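Possible galactose mutarotase (Streptomyces platensis subsp. rosaceus, PDB 4RNL) is of unknown function but, as a probable member of the aldose 1-epimerase family, may interconvert the alpha and beta anomers of galactose or a related sugar. Local coordinates at residues Arg5-Arg10 and Thr26-Pro31; Tyr85-Ala90 and His311-Pro316; Gly148-Arg153 and Ala169-Pro174; His182-Leu187 and Tyr282-Leu287. All coordinates share one frame; numbering follows the deposited sequence. Where two conformers were deposited one is given.

How the contacts relate
Contact 1 pairs the edge hairpin of the five-stranded sheet and lies about 35 Å, centre to centre, from contact 2, on the far side of the chain's centre. Contact 3 is another hairpin, in the nine-stranded sheet, with its nearest atoms about 13 Å from those of contact 1. Contacts 2 and 4 lie closer to the pocket: R88 and, weakly, N87 of contact 2 and H182 of contact 4 bond to bound glycerol, consistent with a sugar site as in mutarotases. Their nearest atoms are about 7 Å apart. In sequence, contacts 3 and 4 both fall between segments 85-90 and 311-316, which contact 2 brings together.

Contact 1: residues Arg5-Arg10 and Thr26-Pro31; sequences RTQVSR and TLESGP
Q7 and E28 form a hydrogen-bonded antiparallel pair, and the tight part of this contact is the backbone ladder that starts with them. Q7 N reaches E28 O at 2.7 Å in an almost straight bond (174°), and E28 N returns one to Q7 O at 2.9 Å. Two residues on, S9 and T26 repeat the pattern: S9 N to T26 O at 3.0 Å and T26 N to S9 O at 2.8 Å. T6 CA makes a CA-H...O contact with E28 O, 3.4 Å away, so this carbonyl is approached by two successive residues of the first segment.

Between the two bonded pairs stand V8 and L27, on the face where L27 is buried. V8 CG1 meets L27 CD1 at 4.3 Å, L158 of a neighbouring sheet packs against L27, and W25 touches V8. The pairing is that of a beta hairpin, strands 7-15 and 21-28, at the edge of the five-stranded sheet. Where the strands give out, T6 OG1 bonds to L158 O and S29 OG to A160 O, tying the hairpin end to strand 150-159 and the loop after it; L34 N, just before strand 35-39, is a second partner of S29 OG.

The opposite face, carrying Q7, S9, T26 and E28, is more open to solvent. Q7 and S9 were each modelled in two conformers; in the one given, S9 OG hydrogen-bonds to a water, which donates to T26 O. With CG anti to the backbone N (chi1 166°) and a bend at chi2 (75°), the E28 carboxylate reaches forward along its own chain, past the strand end, where OE2 accepts G30 N at 2.7 Å and pairs with R57.

Contact 2: residues Tyr85-Ala90 and His311-Pro316; sequences YANRIA and HFPDSP
Y85 extends its ring toward the 311-316 loop because CG stands anti to the backbone N (chi1 -170°), and D314 has a similar setting (chi1 -159°) that swings its carboxylate back to A90. The phenol oxygen of Y85 reaches the inside of a turn: S315 N donates to Y85 OH at 3.1 Å, and F312 O lies 2.8 Å from the same Y85 OH, near the plane of the ring. F312 O also accepts a short bond from the hydroxyl of S315, OG to O 2.5 Å, tilted from the carbonyl plane. P316 covers part of the phenol ring in an off-centre CH-pi contact, its CG 4.2 Å from the Y85 ring centroid. The same P316 CG touches I89 CD1, the two side chains crossing at about a right angle.

The turn is a type II beta turn from F312 to S315, with P313 second and D314, at positive phi, third. It follows strand 305-310 of the central antiparallel sheet and is held by residues in and around strand 88-89. D314 N donates weakly to R88 O, 2.8 Å away, and D314 OD1 receives A90 N at 2.9 Å. That second bond is nearly straight (172°) yet arrives from above the carboxylate plane; N317 ND2 is another donor to the same oxygen.

P313 lies against N87, its CB 3.5 Å from N87 OD1. R88 turns outward, NE to N107 and NH2 to a glycerol that N87 ND2 also bonds, weakly, consistent with a sugar site nearby. A water donates to A86 O and to H311 O, bridging the two segments.

Contact 3: residues Gly148-Arg153 and Ala169-Pro174; sequences GALDVR and ATTDAP
D151 N donates to T170 O at 2.8 Å, nearly along the C=O axis (165°), in the shortest bond between the two strands. T170 N answers with a bond to D151 O at 3.1 Å. L150 CD1 is a close apolar neighbour of T170 O, 3.3 Å away. With CG anti to the backbone N and a bend at chi2 (71°), L150 lays this CD1 between its neighbours across the pairing, 3.8 Å from A169 CB and 3.9 Å from T171 CB; L326 covers this buried face, which V152 shares.

Beyond the last regular pair a side chain takes over. D172 OD1 accepts A149 N at 2.9 Å from above the carboxylate plane, 44° out of it, while D172 N bonds back to A149 O. G148 sits beside A173 CB where a side chain would clash with A173 O and T171 OG1. T171 OG1 in turn donates to A173 O at 2.6 Å, in the carbonyl plane on a lone pair, probably steadying the chain as it leaves the strand. A valine in place of T171 would probably leave A173 O without this donor and the bend less firmly set.

On the other, more exposed face, D151 OD1 bonds to H136 of strand 132-139. The whole is the open end of an antiparallel beta hairpin, strands 150-159 and 162-171, in the large sheet of the mutarotase beta-sandwich.

Contact 4: residues His182-Leu187 and Tyr282-Leu287; sequences HTYLNL and YTADHL
Y184 and A284 are the closest pair of backbones here, and their CA atoms are still 8.2 Å apart, because strand 305-310 runs between strands 180-185 and 278-282 in the central sheet: L185 bonds to L305 on one side of it and Y282 to A306 on the other. H182 and Y184 belong to the Asn-His-x-Tyr sequence familiar from galactose mutarotases, while A284, with left-handed backbone angles, opens a type I turn to L287 after the strand ends.

The gap is bridged by side chains alone. With CG anti to its carbonyl carbon (chi1 -57°), Y184 sends its ring across to Y282 and A284. The Y184 and Y282 side chains cross at a slant, Y184 CE2 lying 3.8 Å from Y282 CD2. Next to it the methyl of A284 touches Y184 CE2 at 3.7 Å. The phenol oxygen of Y184 comes in at two ring edges: it is 3.6 Å from Y282 CE2, in the plane of that ring, and 3.7 Å from H286 CE1. Its polar partner is S76 O, and S76 OG bonds to H286 NE2, so one serine serves both residues. A leucine in place of Y184 would probably leave S76 O without its hydroxyl partner and the edges of Y282 and H286 poorly filled.

H182 approaches Y282 more loosely and bonds to glycerol through NE2, consistent with a place beside the sugar pocket; its ring meets that of H113 at about a right angle. Y282 is met on one face by A284 N, 3.4 Å above the plane over the ring centre, and at its hydroxyl by H286 ND1, which shares a hydrogen bond of 2.7 Å with Y282 OH.

Contact 1: residues Arg5-Arg10 and Thr26-Pro31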
loop_
_atom_site.group_PDB
_atom_site.type_symbol
_atom_site.label_atom_id
_atom_site.label_comp_id
_atom_site.label_asym_id
_atom_site.label_seq_id
_atom_site.Cartn_x
_atom_site.Cartn_y
_atom_site.Cartn_z
ATOM N N ARG A 5 17.444 16.210 11.802
ATOM C CA ARG A 5 17.825 14.802 11.706
ATOM C C ARG A 5 16.650 13.909 12.096
ATOM O O ARG A 5 15.931 14.204 13.047
ATOM C CB ARG A 5 19.030 14.521 12.612
ATOM C CG ARG A 5 19.560 13.101 12.508
ATOM C CD ARG A 5 20.771 12.846 13.403
ATOM N NE ARG A 5 21.052 11.411 13.467
ATOM C CZ ARG A 5 21.932 10.837 14.281
ATOM N NH1 ARG A 5 22.652 11.569 15.120
ATOM N NH2 ARG A 5 22.093 9.517 14.251
ATOM N N THR A 6 16.449 12.816 11.372
ATOM C CA THR A 6 15.354 11.915 11.716
ATOM C C THR A 6 15.637 11.164 13.014
ATOM O O THR A 6 16.704 10.563 13.173
ATOM C CB THR A 6 15.049 10.937 10.578
ATOM O OG1 THR A 6 14.575 11.680 9.445
ATOM C CG2 THR A 6 13.974 9.938 11.005
ATOM N N GLN A 7 14.699 11.235 13.956
ATOM C CA GLN A 7 14.821 10.519 15.227
ATOM C C GLN A 7 14.082 9.198 15.120
ATOM O O GLN A 7 12.924 9.167 14.703
ATOM C CB GLN A 7 14.218 11.324 16.379
ATOM C CG GLN A 7 14.901 12.648 16.659
ATOM C CD GLN A 7 14.094 13.526 17.609
ATOM O OE1 GLN A 7 13.334 13.029 18.442
ATOM N NE2 GLN A 7 14.253 14.839 17.478
ATOM N N VAL A 8 14.750 8.107 15.489
ATOM C CA VAL A 8 14.142 6.778 15.397
ATOM C C VAL A 8 14.089 6.144 16.787
ATOM O O VAL A 8 15.086 6.144 17.511
ATOM C CB VAL A 8 14.938 5.865 14.437
ATOM C CG1 VAL A 8 14.228 4.521 14.273
ATOM C CG2 VAL A 8 15.113 6.542 13.080
ATOM N N SER A 9 12.919 5.637 17.165
ATOM C CA SER A 9 12.777 4.980 18.456
ATOM C C SER A 9 11.796 3.819 18.363
ATOM O O SER A 9 10.988 3.732 17.449
ATOM C CB SER A 9 12.339 5.973 19.530
ATOM O OG SER A 9 11.052 6.474 19.239
ATOM N N ARG A 10 11.917 2.888 19.300
ATOM C CA ARG A 10 11.106 1.673 19.290
ATOM C C ARG A 10 10.569 1.395 20.684
ATOM O O ARG A 10 11.291 1.553 21.683
ATOM C CB ARG A 10 11.956 0.483 18.827
ATOM C CG ARG A 10 11.268 -0.867 18.944
ATOM C CD ARG A 10 12.280 -2.004 18.956
ATOM N NE ARG A 10 13.073 -2.037 20.181
ATOM C CZ ARG A 10 14.193 -2.737 20.321
ATOM N NH1 ARG A 10 14.856 -2.713 21.470
ATOM N NH2 ARG A 10 14.655 -3.458 19.306
ATOM N N THR A 26 8.946 4.563 15.789
ATOM C CA THR A 26 8.550 5.943 15.527
ATOM C C THR A 26 9.661 6.667 14.792
ATOM O O THR A 26 10.806 6.696 15.251
ATOM C CB THR A 26 8.236 6.705 16.821
ATOM O OG1 THR A 26 7.131 6.086 17.482
ATOM C CG2 THR A 26 7.862 8.148 16.508
ATOM N N LEU A 27 9.319 7.223 13.633
ATOM C CA LEU A 27 10.251 8.026 12.847
ATOM C C LEU A 27 9.777 9.466 12.951
ATOM O O LEU A 27 8.622 9.765 12.634
ATOM C CB LEU A 27 10.233 7.576 11.377
ATOM C CG LEU A 27 10.985 6.306 10.959
ATOM C CD1 LEU A 27 10.677 5.108 11.838
ATOM C CD2 LEU A 27 10.680 5.958 9.516
ATOM N N GLU A 28 10.651 10.359 13.408
ATOM C CA GLU A 28 10.262 11.743 13.659
ATOM C C GLU A 28 11.261 12.711 13.030
ATOM O O GLU A 28 12.447 12.659 13.350
ATOM C CB GLU A 28 10.198 11.998 15.171
ATOM C CG GLU A 28 10.130 13.464 15.556
ATOM C CD GLU A 28 8.765 14.063 15.310
ATOM O OE1 GLU A 28 7.840 13.768 16.095
ATOM O OE2 GLU A 28 8.616 14.831 14.336
ATOM N N SER A 29 10.789 13.596 12.150
ATOM C CA SER A 29 11.672 14.588 11.534
ATOM C C SER A 29 11.343 16.030 11.914
ATOM O O SER A 29 11.790 16.966 11.252
ATOM C CB SER A 29 11.745 14.422 10.007
ATOM O OG SER A 29 10.469 14.524 9.383
ATOM N N GLY A 30 10.566 16.206 12.979
ATOM C CA GLY A 30 10.340 17.534 13.538
ATOM C C GLY A 30 9.030 18.171 13.110
ATOM O O GLY A 30 8.315 17.622 12.269
ATOM N N PRO A 31 8.710 19.343 13.676
ATOM C CA PRO A 31 7.416 19.979 13.392
ATOM C C PRO A 31 7.215 20.337 11.916
ATOM O O PRO A 31 6.083 20.293 11.431
ATOM C CB PRO A 31 7.427 21.236 14.280
ATOM C CG PRO A 31 8.851 21.413 14.719
ATOM C CD PRO A 31 9.459 20.045 14.732
HETATM O O HOH W 1 11.420 8.761 17.526
#

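Contact 2: residues Tyr85-Ala90 and His311-Pro316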
loop_
_atom_site.group_PDB
_atom_site.type_symbol
_atom_site.label_atom_id
_atom_site.label_comp_id
_atom_site.label_asym_id
_atom_site.label_seq_id
_atom_site.Cartn_x
_atom_site.Cartn_y
_atom_site.Cartn_z
ATOM N N TYR A 85 1.561 -11.442 -2.935
ATOM C CA TYR A 85 1.020 -10.882 -4.177
ATOM C C TYR A 85 -0.122 -9.923 -3.866
ATOM O O TYR A 85 -1.181 -10.334 -3.385
ATOM C CB TYR A 85 0.585 -11.973 -5.187
ATOM C CG TYR A 85 0.269 -11.343 -6.534
ATOM C CD1 TYR A 85 -0.986 -10.809 -6.791
ATOM C CD2 TYR A 85 1.250 -11.223 -7.516
ATOM C CE1 TYR A 85 -1.267 -10.185 -7.982
ATOM C CE2 TYR A 85 0.980 -10.603 -8.722
ATOM C CZ TYR A 85 -0.285 -10.082 -8.944
ATOM O OH TYR A 85 -0.581 -9.452 -10.131
ATOM N N ALA A 86 0.093 -8.642 -4.148
ATOM C CA ALA A 86 -0.910 -7.623 -3.838
ATOM C C ALA A 86 -2.011 -7.650 -4.885
ATOM O O ALA A 86 -1.747 -7.832 -6.077
ATOM C CB ALA A 86 -0.283 -6.245 -3.774
ATOM N N ASN A 87 -3.235 -7.419 -4.425
ATOM C CA ASN A 87 -4.439 -7.529 -5.248
ATOM C C ASN A 87 -4.791 -8.971 -5.636
ATOM O O ASN A 87 -4.442 -9.914 -4.917
ATOM C CB ASN A 87 -4.394 -6.591 -6.460
ATOM C CG ASN A 87 -5.753 -6.024 -6.789
ATOM O OD1 ASN A 87 -6.499 -6.612 -7.565
ATOM N ND2 ASN A 87 -6.106 -4.899 -6.157
ATOM N N ARG A 88 -5.482 -9.147 -6.756
ATOM C CA ARG A 88 -6.185 -10.402 -7.007
ATOM C C ARG A 88 -5.513 -11.315 -8.018
ATOM O O ARG A 88 -4.949 -10.855 -9.015
ATOM C CB ARG A 88 -7.624 -10.111 -7.460
ATOM C CG ARG A 88 -8.457 -9.420 -6.405
ATOM C CD ARG A 88 -9.870 -9.109 -6.868
ATOM N NE ARG A 88 -10.661 -8.666 -5.716
ATOM C CZ ARG A 88 -10.667 -7.421 -5.253
ATOM N NH1 ARG A 88 -9.952 -6.484 -5.863
ATOM N NH2 ARG A 88 -11.386 -7.108 -4.180
ATOM N N ILE A 89 -5.597 -12.614 -7.751
ATOM C CA ILE A 89 -5.237 -13.636 -8.727
ATOM C C ILE A 89 -6.500 -14.432 -9.001
ATOM O O ILE A 89 -7.082 -15.030 -8.089
ATOM C CB ILE A 89 -4.127 -14.561 -8.190
ATOM C CG1 ILE A 89 -2.837 -13.762 -7.983
ATOM C CG2 ILE A 89 -3.894 -15.749 -9.152
ATOM C CD1 ILE A 89 -1.711 -14.552 -7.281
ATOM N N ALA A 90 -6.941 -14.410 -10.251
ATOM C CA ALA A 90 -8.217 -15.011 -10.620
ATOM C C ALA A 90 -8.258 -16.505 -10.305
ATOM O O ALA A 90 -7.319 -17.248 -10.615
ATOM C CB ALA A 90 -8.509 -14.758 -12.092
ATOM N N HIS A 311 2.230 -3.879 -9.454
ATOM C CA HIS A 311 2.010 -4.449 -10.781
ATOM C C HIS A 311 0.510 -4.745 -10.926
ATOM O O HIS A 311 -0.222 -4.748 -9.934
ATOM C CB HIS A 311 2.868 -5.701 -10.991
ATOM C CG HIS A 311 4.272 -5.404 -11.428
ATOM N ND1 HIS A 311 5.079 -4.496 -10.773
ATOM C CD2 HIS A 311 5.010 -5.897 -12.448
ATOM C CE1 HIS A 311 6.252 -4.439 -11.377
ATOM N NE2 HIS A 311 6.238 -5.279 -12.398
ATOM N N PHE A 312 0.053 -4.971 -12.155
ATOM C CA PHE A 312 -1.383 -5.034 -12.450
ATOM C C PHE A 312 -2.066 -6.251 -11.818
ATOM O O PHE A 312 -1.443 -7.309 -11.670
ATOM C CB PHE A 312 -1.618 -5.102 -13.970
ATOM C CG PHE A 312 -1.071 -3.932 -14.753
ATOM C CD1 PHE A 312 -0.563 -2.798 -14.124
ATOM C CD2 PHE A 312 -1.082 -3.974 -16.141
ATOM C CE1 PHE A 312 -0.068 -1.734 -14.878
ATOM C CE2 PHE A 312 -0.594 -2.921 -16.897
ATOM C CZ PHE A 312 -0.085 -1.797 -16.260
ATOM N N PRO A 313 -3.358 -6.114 -11.452
ATOM C CA PRO A 313 -4.142 -7.252 -10.948
ATOM C C PRO A 313 -4.089 -8.434 -11.904
ATOM O O PRO A 313 -4.109 -8.234 -13.122
ATOM C CB PRO A 313 -5.572 -6.698 -10.900
ATOM C CG PRO A 313 -5.383 -5.223 -10.680
ATOM C CD PRO A 313 -4.137 -4.860 -11.450
ATOM N N ASP A 314 -4.012 -9.641 -11.344
ATOM C CA ASP A 314 -4.080 -10.891 -12.100
ATOM C C ASP A 314 -2.903 -11.104 -13.055
ATOM O O ASP A 314 -3.009 -11.867 -14.012
ATOM C CB ASP A 314 -5.410 -11.019 -12.862
ATOM C CG ASP A 314 -5.737 -12.462 -13.216
ATOM O OD1 ASP A 314 -5.357 -13.357 -12.426
ATOM O OD2 ASP A 314 -6.355 -12.713 -14.280
ATOM N N SER A 315 -1.781 -10.437 -12.797
ATOM C CA SER A 315 -0.609 -10.601 -13.674
ATOM C C SER A 315 -0.106 -12.040 -13.837
ATOM O O SER A 315 0.332 -12.412 -14.938
ATOM C CB SER A 315 0.537 -9.669 -13.248
ATOM O OG SER A 315 0.151 -8.304 -13.384
ATOM N N PRO A 316 -0.175 -12.869 -12.773
ATOM C CA PRO A 316 0.278 -14.251 -12.985
ATOM C C PRO A 316 -0.566 -15.035 -13.996
ATOM O O PRO A 316 -0.146 -16.102 -14.445
ATOM C CB PRO A 316 0.153 -14.870 -11.587
ATOM C CG PRO A 316 0.380 -13.704 -10.664
ATOM C CD PRO A 316 -0.379 -12.587 -11.336
HETATM O O HOH W 2 -1.707 -6.956 -8.700
#

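Contact 3: residues Gly148-Arg153 and Ala169-Pro174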
loop_
_atom_site.group_PDB
_atom_site.type_symbol
_atom_site.label_atom_id
_atom_site.label_comp_id
_atom_site.label_asym_id
_atom_site.label_seq_id
_atom_site.Cartn_x
_atom_site.Cartn_y
_atom_site.Cartn_z
ATOM N N GLY A 148 8.659 -21.386 -3.572
ATOM C CA GLY A 148 9.918 -20.707 -3.327
ATOM C C GLY A 148 9.965 -19.984 -1.999
ATOM O O GLY A 148 8.990 -19.348 -1.588
ATOM N N ALA A 149 11.105 -20.082 -1.321
ATOM C CA ALA A 149 11.330 -19.275 -0.124
ATOM C C ALA A 149 11.720 -17.871 -0.564
ATOM O O ALA A 149 12.709 -17.690 -1.282
ATOM C CB ALA A 149 12.429 -19.887 0.725
ATOM N N LEU A 150 10.947 -16.878 -0.135
ATOM C CA LEU A 150 11.176 -15.493 -0.542
ATOM C C LEU A 150 11.766 -14.700 0.622
ATOM O O LEU A 150 11.109 -14.505 1.640
ATOM C CB LEU A 150 9.870 -14.851 -1.025
ATOM C CG LEU A 150 10.003 -13.470 -1.673
ATOM C CD1 LEU A 150 10.667 -13.575 -3.050
ATOM C CD2 LEU A 150 8.650 -12.770 -1.777
ATOM N N ASP A 151 13.009 -14.256 0.456
ATOM C CA ASP A 151 13.722 -13.478 1.469
ATOM C C ASP A 151 13.411 -12.003 1.237
ATOM O O ASP A 151 13.875 -11.417 0.260
ATOM C CB ASP A 151 15.227 -13.732 1.324
ATOM C CG ASP A 151 16.034 -13.215 2.506
ATOM O OD1 ASP A 151 15.464 -12.536 3.374
ATOM O OD2 ASP A 151 17.250 -13.489 2.570
ATOM N N VAL A 152 12.623 -11.401 2.127
ATOM C CA VAL A 152 12.084 -10.061 1.882
ATOM C C VAL A 152 12.586 -9.042 2.890
ATOM O O VAL A 152 12.607 -9.310 4.092
ATOM C CB VAL A 152 10.535 -10.052 1.951
ATOM C CG1 VAL A 152 9.978 -8.653 1.636
ATOM C CG2 VAL A 152 9.949 -11.089 1.012
ATOM N N ARG A 153 12.980 -7.868 2.394
ATOM C CA ARG A 153 13.337 -6.748 3.255
ATOM C C ARG A 153 12.587 -5.515 2.793
ATOM O O ARG A 153 12.573 -5.197 1.605
ATOM C CB ARG A 153 14.844 -6.465 3.204
ATOM C CG ARG A 153 15.666 -7.444 3.995
ATOM C CD ARG A 153 17.139 -7.097 3.975
ATOM N NE ARG A 153 17.866 -7.961 4.902
ATOM C CZ ARG A 153 18.215 -9.214 4.633
ATOM N NH1 ARG A 153 17.909 -9.752 3.458
ATOM N NH2 ARG A 153 18.867 -9.929 5.541
ATOM N N ALA A 169 13.616 -8.185 -2.570
ATOM C CA ALA A 169 13.442 -9.619 -2.347
ATOM C C ALA A 169 14.319 -10.465 -3.239
ATOM O O ALA A 169 14.666 -10.059 -4.346
ATOM C CB ALA A 169 11.984 -10.027 -2.525
ATOM N N THR A 170 14.667 -11.651 -2.749
ATOM C CA THR A 170 15.266 -12.693 -3.583
ATOM C C THR A 170 14.536 -13.990 -3.280
ATOM O O THR A 170 13.875 -14.101 -2.248
ATOM C CB THR A 170 16.769 -12.882 -3.314
ATOM O OG1 THR A 170 16.970 -13.234 -1.937
ATOM C CG2 THR A 170 17.548 -11.608 -3.643
ATOM N N THR A 171 14.662 -14.970 -4.169
ATOM C CA THR A 171 13.937 -16.227 -4.020
ATOM C C THR A 171 14.841 -17.409 -4.319
ATOM O O THR A 171 15.803 -17.272 -5.073
ATOM C CB THR A 171 12.712 -16.267 -4.955
ATOM O OG1 THR A 171 11.929 -17.433 -4.671
ATOM C CG2 THR A 171 13.149 -16.289 -6.426
ATOM N N ASP A 172 14.560 -18.570 -3.724
ATOM C CA ASP A 172 15.341 -19.768 -4.052
ATOM C C ASP A 172 14.682 -20.645 -5.123
ATOM O O ASP A 172 15.216 -21.692 -5.507
ATOM C CB ASP A 172 15.723 -20.582 -2.797
ATOM C CG ASP A 172 14.531 -21.248 -2.119
ATOM O OD1 ASP A 172 13.393 -21.164 -2.632
ATOM O OD2 ASP A 172 14.743 -21.878 -1.057
ATOM N N ALA A 173 13.522 -20.211 -5.607
ATOM C CA ALA A 173 12.842 -20.905 -6.701
ATOM C C ALA A 173 11.903 -19.929 -7.399
ATOM O O ALA A 173 11.458 -18.970 -6.770
ATOM C CB ALA A 173 12.074 -22.110 -6.169
ATOM N N PRO A 174 11.604 -20.159 -8.692
ATOM C CA PRO A 174 10.715 -19.227 -9.403
ATOM C C PRO A 174 9.400 -19.009 -8.664
ATOM O O PRO A 174 8.807 -19.956 -8.131
ATOM C CB PRO A 174 10.466 -19.930 -10.743
ATOM C CG PRO A 174 11.712 -20.747 -10.962
ATOM C CD PRO A 174 12.133 -21.212 -9.585
#

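Contact 4: residues His182-Leu187 and Tyr282-Leu287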
loop_
_atom_site.group_PDB
_atom_site.type_symbol
_atom_site.label_atom_id
_atom_site.label_comp_id
_atom_site.label_asym_id
_atom_site.label_seq_id
_atom_site.Cartn_x
_atom_site.Cartn_y
_atom_site.Cartn_z
ATOM N N HIS A 182 -0.531 -0.501 1.724
ATOM C CA HIS A 182 -1.960 -0.249 1.580
ATOM C C HIS A 182 -2.420 0.896 2.495
ATOM O O HIS A 182 -3.532 0.875 3.014
ATOM C CB HIS A 182 -2.705 -1.538 1.921
ATOM C CG HIS A 182 -4.057 -1.658 1.287
ATOM N ND1 HIS A 182 -5.074 -0.760 1.524
ATOM C CD2 HIS A 182 -4.571 -2.599 0.457
ATOM C CE1 HIS A 182 -6.152 -1.129 0.854
ATOM N NE2 HIS A 182 -5.876 -2.245 0.201
ATOM N N THR A 183 -1.560 1.889 2.701
ATOM C CA THR A 183 -1.942 3.079 3.469
ATOM C C THR A 183 -3.141 3.785 2.802
ATOM O O THR A 183 -3.168 3.951 1.580
ATOM C CB THR A 183 -0.739 4.054 3.593
ATOM O OG1 THR A 183 0.196 3.550 4.569
ATOM C CG2 THR A 183 -1.189 5.442 4.025
ATOM N N TYR A 184 -4.146 4.156 3.593
ATOM C CA TYR A 184 -5.192 5.063 3.125
ATOM C C TYR A 184 -4.941 6.411 3.790
ATOM O O TYR A 184 -4.659 6.477 5.006
ATOM C CB TYR A 184 -6.589 4.658 3.601
ATOM C CG TYR A 184 -7.140 3.281 3.287
ATOM C CD1 TYR A 184 -6.567 2.133 3.827
ATOM C CD2 TYR A 184 -8.301 3.144 2.531
ATOM C CE1 TYR A 184 -7.112 0.881 3.583
ATOM C CE2 TYR A 184 -8.853 1.903 2.287
ATOM C CZ TYR A 184 -8.258 0.780 2.818
ATOM O OH TYR A 184 -8.814 -0.458 2.584
ATOM N N LEU A 185 -5.100 7.487 3.027
ATOM C CA LEU A 185 -4.862 8.824 3.551
ATOM C C LEU A 185 -6.096 9.712 3.443
ATOM O O LEU A 185 -6.855 9.652 2.472
ATOM C CB LEU A 185 -3.687 9.484 2.818
ATOM C CG LEU A 185 -2.318 8.849 3.062
ATOM C CD1 LEU A 185 -1.315 9.372 2.054
ATOM C CD2 LEU A 185 -1.862 9.115 4.498
ATOM N N ASN A 186 -6.307 10.523 4.471
ATOM C CA ASN A 186 -7.199 11.672 4.373
ATOM C C ASN A 186 -6.349 12.882 4.748
ATOM O O ASN A 186 -5.970 13.043 5.913
ATOM C CB ASN A 186 -8.399 11.525 5.324
ATOM C CG ASN A 186 -9.443 12.622 5.135
ATOM O OD1 ASN A 186 -9.101 13.796 4.953
ATOM N ND2 ASN A 186 -10.718 12.250 5.190
ATOM N N LEU A 187 -6.033 13.719 3.762
ATOM C CA LEU A 187 -5.094 14.829 3.968
ATOM C C LEU A 187 -5.679 15.924 4.860
ATOM O O LEU A 187 -4.962 16.820 5.308
ATOM C CB LEU A 187 -4.627 15.409 2.621
ATOM C CG LEU A 187 -3.908 14.413 1.708
ATOM C CD1 LEU A 187 -3.442 15.059 0.405
ATOM C CD2 LEU A 187 -2.716 13.791 2.458
ATOM N N TYR A 282 -8.284 3.096 -4.461
ATOM C CA TYR A 282 -9.409 2.492 -3.758
ATOM C C TYR A 282 -9.992 3.490 -2.779
ATOM O O TYR A 282 -9.283 4.029 -1.934
ATOM C CB TYR A 282 -8.995 1.196 -3.042
ATOM C CG TYR A 282 -10.139 0.586 -2.265
ATOM C CD1 TYR A 282 -11.364 0.340 -2.877
ATOM C CD2 TYR A 282 -10.000 0.269 -0.917
ATOM C CE1 TYR A 282 -12.432 -0.204 -2.162
ATOM C CE2 TYR A 282 -11.051 -0.279 -0.194
ATOM C CZ TYR A 282 -12.260 -0.515 -0.823
ATOM O OH TYR A 282 -13.300 -1.053 -0.106
ATOM N N THR A 283 -11.287 3.742 -2.901
ATOM C CA THR A 283 -11.925 4.786 -2.105
ATOM C C THR A 283 -12.636 4.283 -0.849
ATOM O O THR A 283 -13.510 4.968 -0.332
ATOM C CB THR A 283 -12.907 5.620 -2.957
ATOM O OG1 THR A 283 -13.804 4.736 -3.652
ATOM C CG2 THR A 283 -12.138 6.438 -3.982
ATOM N N ALA A 284 -12.267 3.100 -0.363
ATOM C CA ALA A 284 -12.713 2.625 0.960
ATOM C C ALA A 284 -14.224 2.539 1.105
ATOM O O ALA A 284 -14.791 2.926 2.138
ATOM C CB ALA A 284 -12.126 3.509 2.086
ATOM N N ASP A 285 -14.895 2.028 0.086
ATOM C CA ASP A 285 -16.346 2.010 0.138
ATOM C C ASP A 285 -16.923 0.937 1.058
ATOM O O ASP A 285 -18.104 0.976 1.389
ATOM C CB ASP A 285 -16.920 1.936 -1.274
ATOM C CG ASP A 285 -16.397 3.053 -2.143
ATOM O OD1 ASP A 285 -17.007 4.148 -2.131
ATOM O OD2 ASP A 285 -15.348 2.844 -2.793
ATOM N N HIS A 286 -16.088 0.005 1.502
ATOM C CA HIS A 286 -16.563 -1.045 2.405
ATOM C C HIS A 286 -16.779 -0.522 3.827
ATOM O O HIS A 286 -17.490 -1.131 4.621
ATOM C CB HIS A 286 -15.575 -2.205 2.432
ATOM C CG HIS A 286 -14.320 -1.906 3.189
ATOM N ND1 HIS A 286 -13.261 -1.218 2.633
ATOM C CD2 HIS A 286 -13.952 -2.205 4.457
ATOM C CE1 HIS A 286 -12.297 -1.101 3.531
ATOM N NE2 HIS A 286 -12.689 -1.697 4.644
ATOM N N LEU A 287 -16.159 0.610 4.149
ATOM C CA LEU A 287 -16.289 1.195 5.488
ATOM C C LEU A 287 -17.735 1.616 5.779
ATOM O O LEU A 287 -18.409 2.211 4.929
ATOM C CB LEU A 287 -15.313 2.369 5.651
ATOM C CG LEU A 287 -13.843 1.925 5.580
ATOM C CD1 LEU A 287 -12.885 3.105 5.666
ATOM C CD2 LEU A 287 -13.529 0.933 6.681
#